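Local coordinates for protein gamma-glutamyltranspeptidase (Streptomyces lincolnensis, PDB 6J3A) that probably acts as a gamma-glutamyltranspeptidase-like enzyme of the N-terminal nucleophile hydrolase superfamily, a homologue of LmbA, at residues G203-E206 with A207-A211; E214-T218 with G219-E223. All blocks are in the same frame, centred on the assembly; numbering follows the deposited sequence.

Contact 1: residues G203-E206 with A207-A211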
loop_
_atom_site.group_PDB
_atom_site.type_symbol
_atom_site.label_atom_id
_atom_site.label_comp_id
_atom_site.label_asym_id
_atom_site.label_seq_id
_atom_site.Cartn_x
_atom_site.Cartn_y
_atom_site.Cartn_z
ATOM N N GLY A 203 8.863 -18.032 33.786
ATOM C CA GLY A 203 9.121 -19.397 33.311
ATOM C C GLY A 203 9.114 -19.541 31.802
ATOM O O GLY A 203 9.737 -18.747 31.094
ATOM N N ASP A 204 8.421 -20.573 31.320
ATOM C CA ASP A 204 8.249 -20.788 29.886
ATOM C C ASP A 204 7.318 -19.741 29.255
ATOM O O ASP A 204 6.595 -19.016 29.947
ATOM C CB ASP A 204 7.781 -22.228 29.581
ATOM C CG ASP A 204 6.316 -22.472 29.902
ATOM O OD1 ASP A 204 5.742 -21.749 30.734
ATOM O OD2 ASP A 204 5.734 -23.413 29.320
ATOM N N ARG A 205 7.366 -19.686 27.934
ATOM C CA ARG A 205 6.618 -18.723 27.131
ATOM C C ARG A 205 5.154 -18.503 27.584
ATOM O O ARG A 205 4.706 -17.359 27.710
ATOM C CB ARG A 205 6.688 -19.183 25.674
ATOM C CG ARG A 205 5.885 -18.372 24.679
ATOM C CD ARG A 205 5.375 -19.245 23.547
ATOM N NE ARG A 205 4.480 -18.428 22.749
ATOM C CZ ARG A 205 3.146 -18.473 22.722
ATOM N NH1 ARG A 205 2.431 -19.367 23.409
ATOM N NH2 ARG A 205 2.518 -17.593 21.950
ATOM N N GLU A 206 4.430 -19.593 27.826
ATOM C CA GLU A 206 3.009 -19.532 28.225
ATOM C C GLU A 206 2.836 -18.977 29.638
ATOM O O GLU A 206 1.855 -18.293 29.923
ATOM C CB GLU A 206 2.338 -20.918 28.152
ATOM C CG GLU A 206 1.982 -21.411 26.747
ATOM C CD GLU A 206 3.181 -21.895 25.929
ATOM O OE1 GLU A 206 3.220 -21.617 24.710
ATOM O OE2 GLU A 206 4.089 -22.554 26.487
ATOM N N ALA A 207 3.786 -19.291 30.517
ATOM C CA ALA A 207 3.742 -18.827 31.900
ATOM C C ALA A 207 3.935 -17.320 31.981
ATOM O O ALA A 207 3.365 -16.670 32.866
ATOM C CB ALA A 207 4.793 -19.539 32.741
ATOM N N GLN A 208 4.742 -16.783 31.061
ATOM C CA GLN A 208 5.037 -15.348 31.000
ATOM C C GLN A 208 3.798 -14.550 30.656
ATOM O O GLN A 208 3.546 -13.496 31.244
ATOM C CB GLN A 208 6.106 -15.055 29.948
ATOM C CG GLN A 208 7.465 -15.659 30.260
ATOM C CD GLN A 208 8.552 -15.227 29.294
ATOM O OE1 GLN A 208 8.367 -15.237 28.077
ATOM N NE2 GLN A 208 9.699 -14.854 29.837
ATOM N N ILE A 209 3.046 -15.061 29.685
ATOM C CA ILE A 209 1.783 -14.466 29.263
ATOM C C ILE A 209 0.751 -14.555 30.389
ATOM O O ILE A 209 0.057 -13.588 30.672
ATOM C CB ILE A 209 1.275 -15.126 27.958
ATOM C CG1 ILE A 209 2.189 -14.743 26.787
ATOM C CG2 ILE A 209 -0.137 -14.690 27.615
ATOM C CD1 ILE A 209 2.191 -15.747 25.655
ATOM N N GLU A 210 0.668 -15.714 31.032
ATOM C CA GLU A 210 -0.247 -15.924 32.159
ATOM C C GLU A 210 0.086 -15.016 33.350
ATOM O O GLU A 210 -0.819 -14.470 33.990
ATOM C CB GLU A 210 -0.231 -17.396 32.586
ATOM C CG GLU A 210 -1.417 -17.823 33.441
ATOM C CD GLU A 210 -2.742 -17.763 32.705
ATOM O OE1 GLU A 210 -2.818 -18.235 31.549
ATOM O OE2 GLU A 210 -3.718 -17.242 33.288
ATOM N N ALA A 211 1.379 -14.855 33.642
ATOM C CA ALA A 211 1.840 -13.894 34.667
ATOM C C ALA A 211 1.487 -12.455 34.303
ATOM O O ALA A 211 1.094 -11.676 35.168
ATOM C CB ALA A 211 3.334 -14.016 34.889
HETATM O O HOH W 1 6.072 -15.181 26.588
#
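D204 and A207 meet at an Asp N-cap, the start of helix 205-217 on the surface of this N-terminal nucleophile hydrolase. Backbone N of A207 donates to OD1 of D204 over 3.1 Å, reaching the carboxylate oxygen from above its plane, 45° out of it. With chi1 at 75°, CG lies between the backbone N and the carbonyl carbon, which brings OD1 to an amide for which the main chain provides only a weak partner, D204 O; the negative charge at this end would also suit the helix dipole.

Main-chain bonds carry the turn forward. The carbonyl O of D204 accepts from N of Q208 at 3.1 Å, and A207 N adds a weak bond to the same oxygen. N of E210 donates to O of E206 at 3.0 Å, whereas the bond from I209 N to R205 O is long and weak. G203, with positive phi, leaves the helical conformation just ahead of the cap.

Charged groups lie along the flank facing helix 111-122. NH1 of R205 forms a salt bridge with OE1 of E206 at 2.7 Å; NH1 comes to OE1 from its anti side, while OE1 lies close to the guanidinium plane. I209 and R205 run side by side, and the methyl CD1 of I209 sits over the centre of one guanidinium face, 4.1 Å from CZ of R205. NH2 of R205 donates to the backbone O of L119, which ties the helix start to its neighbour; OE1 of E210 pairs with R120.

The Q208 amide sends NE2 back to the carbonyl of A200, while a water donates to both R205 O (2.8 Å) and Q208 OE1 (2.7 Å).

Contact 2: residues E214-T218 with G219-E223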
loop_
_atom_site.group_PDB
_atom_site.type_symbol
_atom_site.label_atom_id
_atom_site.label_comp_id
_atom_site.label_asym_id
_atom_site.label_seq_id
_atom_site.Cartn_x
_atom_site.Cartn_y
_atom_site.Cartn_z
ATOM N N GLU A 214 -2.093 -11.624 35.047
ATOM C CA GLU A 214 -2.248 -11.306 36.462
ATOM C C GLU A 214 -1.711 -9.938 36.864
ATOM O O GLU A 214 -2.227 -9.328 37.804
ATOM C CB GLU A 214 -1.596 -12.392 37.317
ATOM C CG GLU A 214 -2.281 -13.748 37.192
ATOM C CD GLU A 214 -3.758 -13.730 37.588
ATOM O OE1 GLU A 214 -4.533 -14.501 36.982
ATOM O OE2 GLU A 214 -4.145 -12.946 38.493
ATOM N N VAL A 215 -0.681 -9.462 36.172
ATOM C CA VAL A 215 -0.189 -8.096 36.367
ATOM C C VAL A 215 -1.248 -7.065 35.955
ATOM O O VAL A 215 -1.458 -6.076 36.659
ATOM C CB VAL A 215 1.132 -7.867 35.611
ATOM C CG1 VAL A 215 1.532 -6.397 35.619
ATOM C CG2 VAL A 215 2.232 -8.699 36.253
ATOM N N TRP A 216 -1.908 -7.303 34.828
ATOM C CA TRP A 216 -3.032 -6.466 34.413
ATOM C C TRP A 216 -4.193 -6.556 35.405
ATOM O O TRP A 216 -4.846 -5.556 35.703
ATOM C CB TRP A 216 -3.532 -6.849 33.014
ATOM C CG TRP A 216 -4.621 -5.927 32.550
ATOM C CD1 TRP A 216 -5.941 -5.983 32.896
ATOM C CD2 TRP A 216 -4.479 -4.778 31.709
ATOM N NE1 TRP A 216 -6.631 -4.950 32.315
ATOM C CE2 TRP A 216 -5.759 -4.197 31.574
ATOM C CE3 TRP A 216 -3.402 -4.191 31.042
ATOM C CZ2 TRP A 216 -5.991 -3.054 30.801
ATOM C CZ3 TRP A 216 -3.633 -3.048 30.273
ATOM C CH2 TRP A 216 -4.924 -2.494 30.162
ATOM N N ARG A 217 -4.428 -7.763 35.902
ATOM C CA ARG A 217 -5.624 -8.102 36.673
ATOM C C ARG A 217 -5.584 -7.773 38.157
ATOM O O ARG A 217 -6.581 -7.318 38.722
ATOM C CB ARG A 217 -5.858 -9.604 36.567
ATOM C CG ARG A 217 -7.305 -9.975 36.430
ATOM C CD ARG A 217 -7.490 -10.881 35.246
ATOM N NE ARG A 217 -6.919 -12.201 35.498
ATOM C CZ ARG A 217 -7.589 -13.350 35.447
ATOM N NH1 ARG A 217 -6.945 -14.482 35.694
ATOM N NH2 ARG A 217 -8.888 -13.391 35.145
ATOM N N THR A 218 -4.450 -8.087 38.777
ATOM C CA THR A 218 -4.225 -7.882 40.212
ATOM C C THR A 218 -2.997 -7.040 40.556
ATOM O O THR A 218 -2.844 -6.646 41.711
ATOM C CB THR A 218 -4.075 -9.238 40.930
ATOM O OG1 THR A 218 -2.948 -9.947 40.397
ATOM C CG2 THR A 218 -5.343 -10.078 40.765
ATOM N N GLY A 219 -2.143 -6.758 39.569
ATOM C CA GLY A 219 -0.849 -6.103 39.791
ATOM C C GLY A 219 -0.898 -4.588 39.695
ATOM O O GLY A 219 -1.946 -3.967 39.888
ATOM N N PHE A 220 0.251 -3.998 39.383
ATOM C CA PHE A 220 0.400 -2.541 39.398
ATOM C C PHE A 220 -0.570 -1.811 38.449
ATOM O O PHE A 220 -0.989 -0.685 38.727
ATOM C CB PHE A 220 1.866 -2.140 39.144
ATOM C CG PHE A 220 2.270 -2.101 37.687
ATOM C CD1 PHE A 220 2.729 -3.246 37.038
ATOM C CD2 PHE A 220 2.234 -0.900 36.974
ATOM C CE1 PHE A 220 3.112 -3.197 35.701
ATOM C CE2 PHE A 220 2.620 -0.844 35.641
ATOM C CZ PHE A 220 3.057 -1.992 35.003
ATOM N N ILE A 221 -0.928 -2.467 37.350
ATOM C CA ILE A 221 -1.846 -1.885 36.373
ATOM C C ILE A 221 -3.239 -1.761 36.970
ATOM O O ILE A 221 -3.826 -0.687 36.962
ATOM C CB ILE A 221 -1.886 -2.715 35.067
ATOM C CG1 ILE A 221 -0.555 -2.579 34.330
ATOM C CG2 ILE A 221 -3.022 -2.263 34.150
ATOM C CD1 ILE A 221 -0.421 -3.488 33.124
ATOM N N ALA A 222 -3.761 -2.875 37.467
ATOM C CA ALA A 222 -5.069 -2.911 38.127
ATOM C C ALA A 222 -5.196 -1.873 39.237
ATOM O O ALA A 222 -6.178 -1.135 39.291
ATOM C CB ALA A 222 -5.321 -4.294 38.702
ATOM N N GLU A 223 -4.202 -1.839 40.121
ATOM C CA GLU A 223 -4.153 -0.853 41.202
ATOM C C GLU A 223 -4.397 0.562 40.689
ATOM O O GLU A 223 -5.253 1.276 41.209
ATOM C CB GLU A 223 -2.808 -0.933 41.930
ATOM C CG GLU A 223 -2.732 -2.120 42.884
ATOM C CD GLU A 223 -1.325 -2.454 43.359
ATOM O OE1 GLU A 223 -0.356 -1.723 43.038
ATOM O OE2 GLU A 223 -1.193 -3.474 44.069
#
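The carbonyl O of E214 is gripped by T218 and G219. T218 OG1 donates to it over 2.8 Å and T218 N over 2.7 Å, from opposite faces of the carbonyl plane, and G219 N adds a weak bond. The hydroxyl reaches back along the helix because chi1 of T218 is 61°, which sets OG1 between the backbone N and the carbonyl carbon. G219 N also makes a weak bond to V215 O. A salt bridge of 2.7 Å joins R217 NH1 to E214 OE1 on its syn side, and R217 NH2 donates to the carbonyl of W253.

The bonds to E214 O and V215 O lie at a short junction between two successive helices, where helix 205-217 gives way to helix 220-229: T218 leaves the helical conformation, and G219 is the N-cap of helix 220-229, with E223 N bonded to its carbonyl O.

Apolar side chains meet across the junction. I221 lays CG2 over one face of the W216 indole in a CH-pi contact, 3.9 Å from the six-membered ring centroid and 20° off the normal; F112 stacks with the same indole. V215 CG1 meets F220 CE1 obliquely at 3.6 Å, and R194 of helix 186-200 forms a cation-pi pair with that phenyl ring. CB of A222 nestles against two carbonyl oxygens of helix 205-217, W216 O and R217 O, each at 3.3 Å.

Overall arrangement
Contacts 1 and 2 mark the two ends of helix 205-217: residues 203-211 start it, and residues 214-223 end it and turn the chain into helix 220-229. They follow in series along the chain, their centres about 15 Å apart, and touch each other nowhere beyond this shared helix. Both lie on the same side of the protein, about 29 Å (contact 1) and 25 Å (contact 2) from the chain centre; contact 1 is at the surface and contact 2 is partly buried. Helix 111-122 links them, meeting R205 and I209 through L119 in contact 1 and W216 through F112 in contact 2.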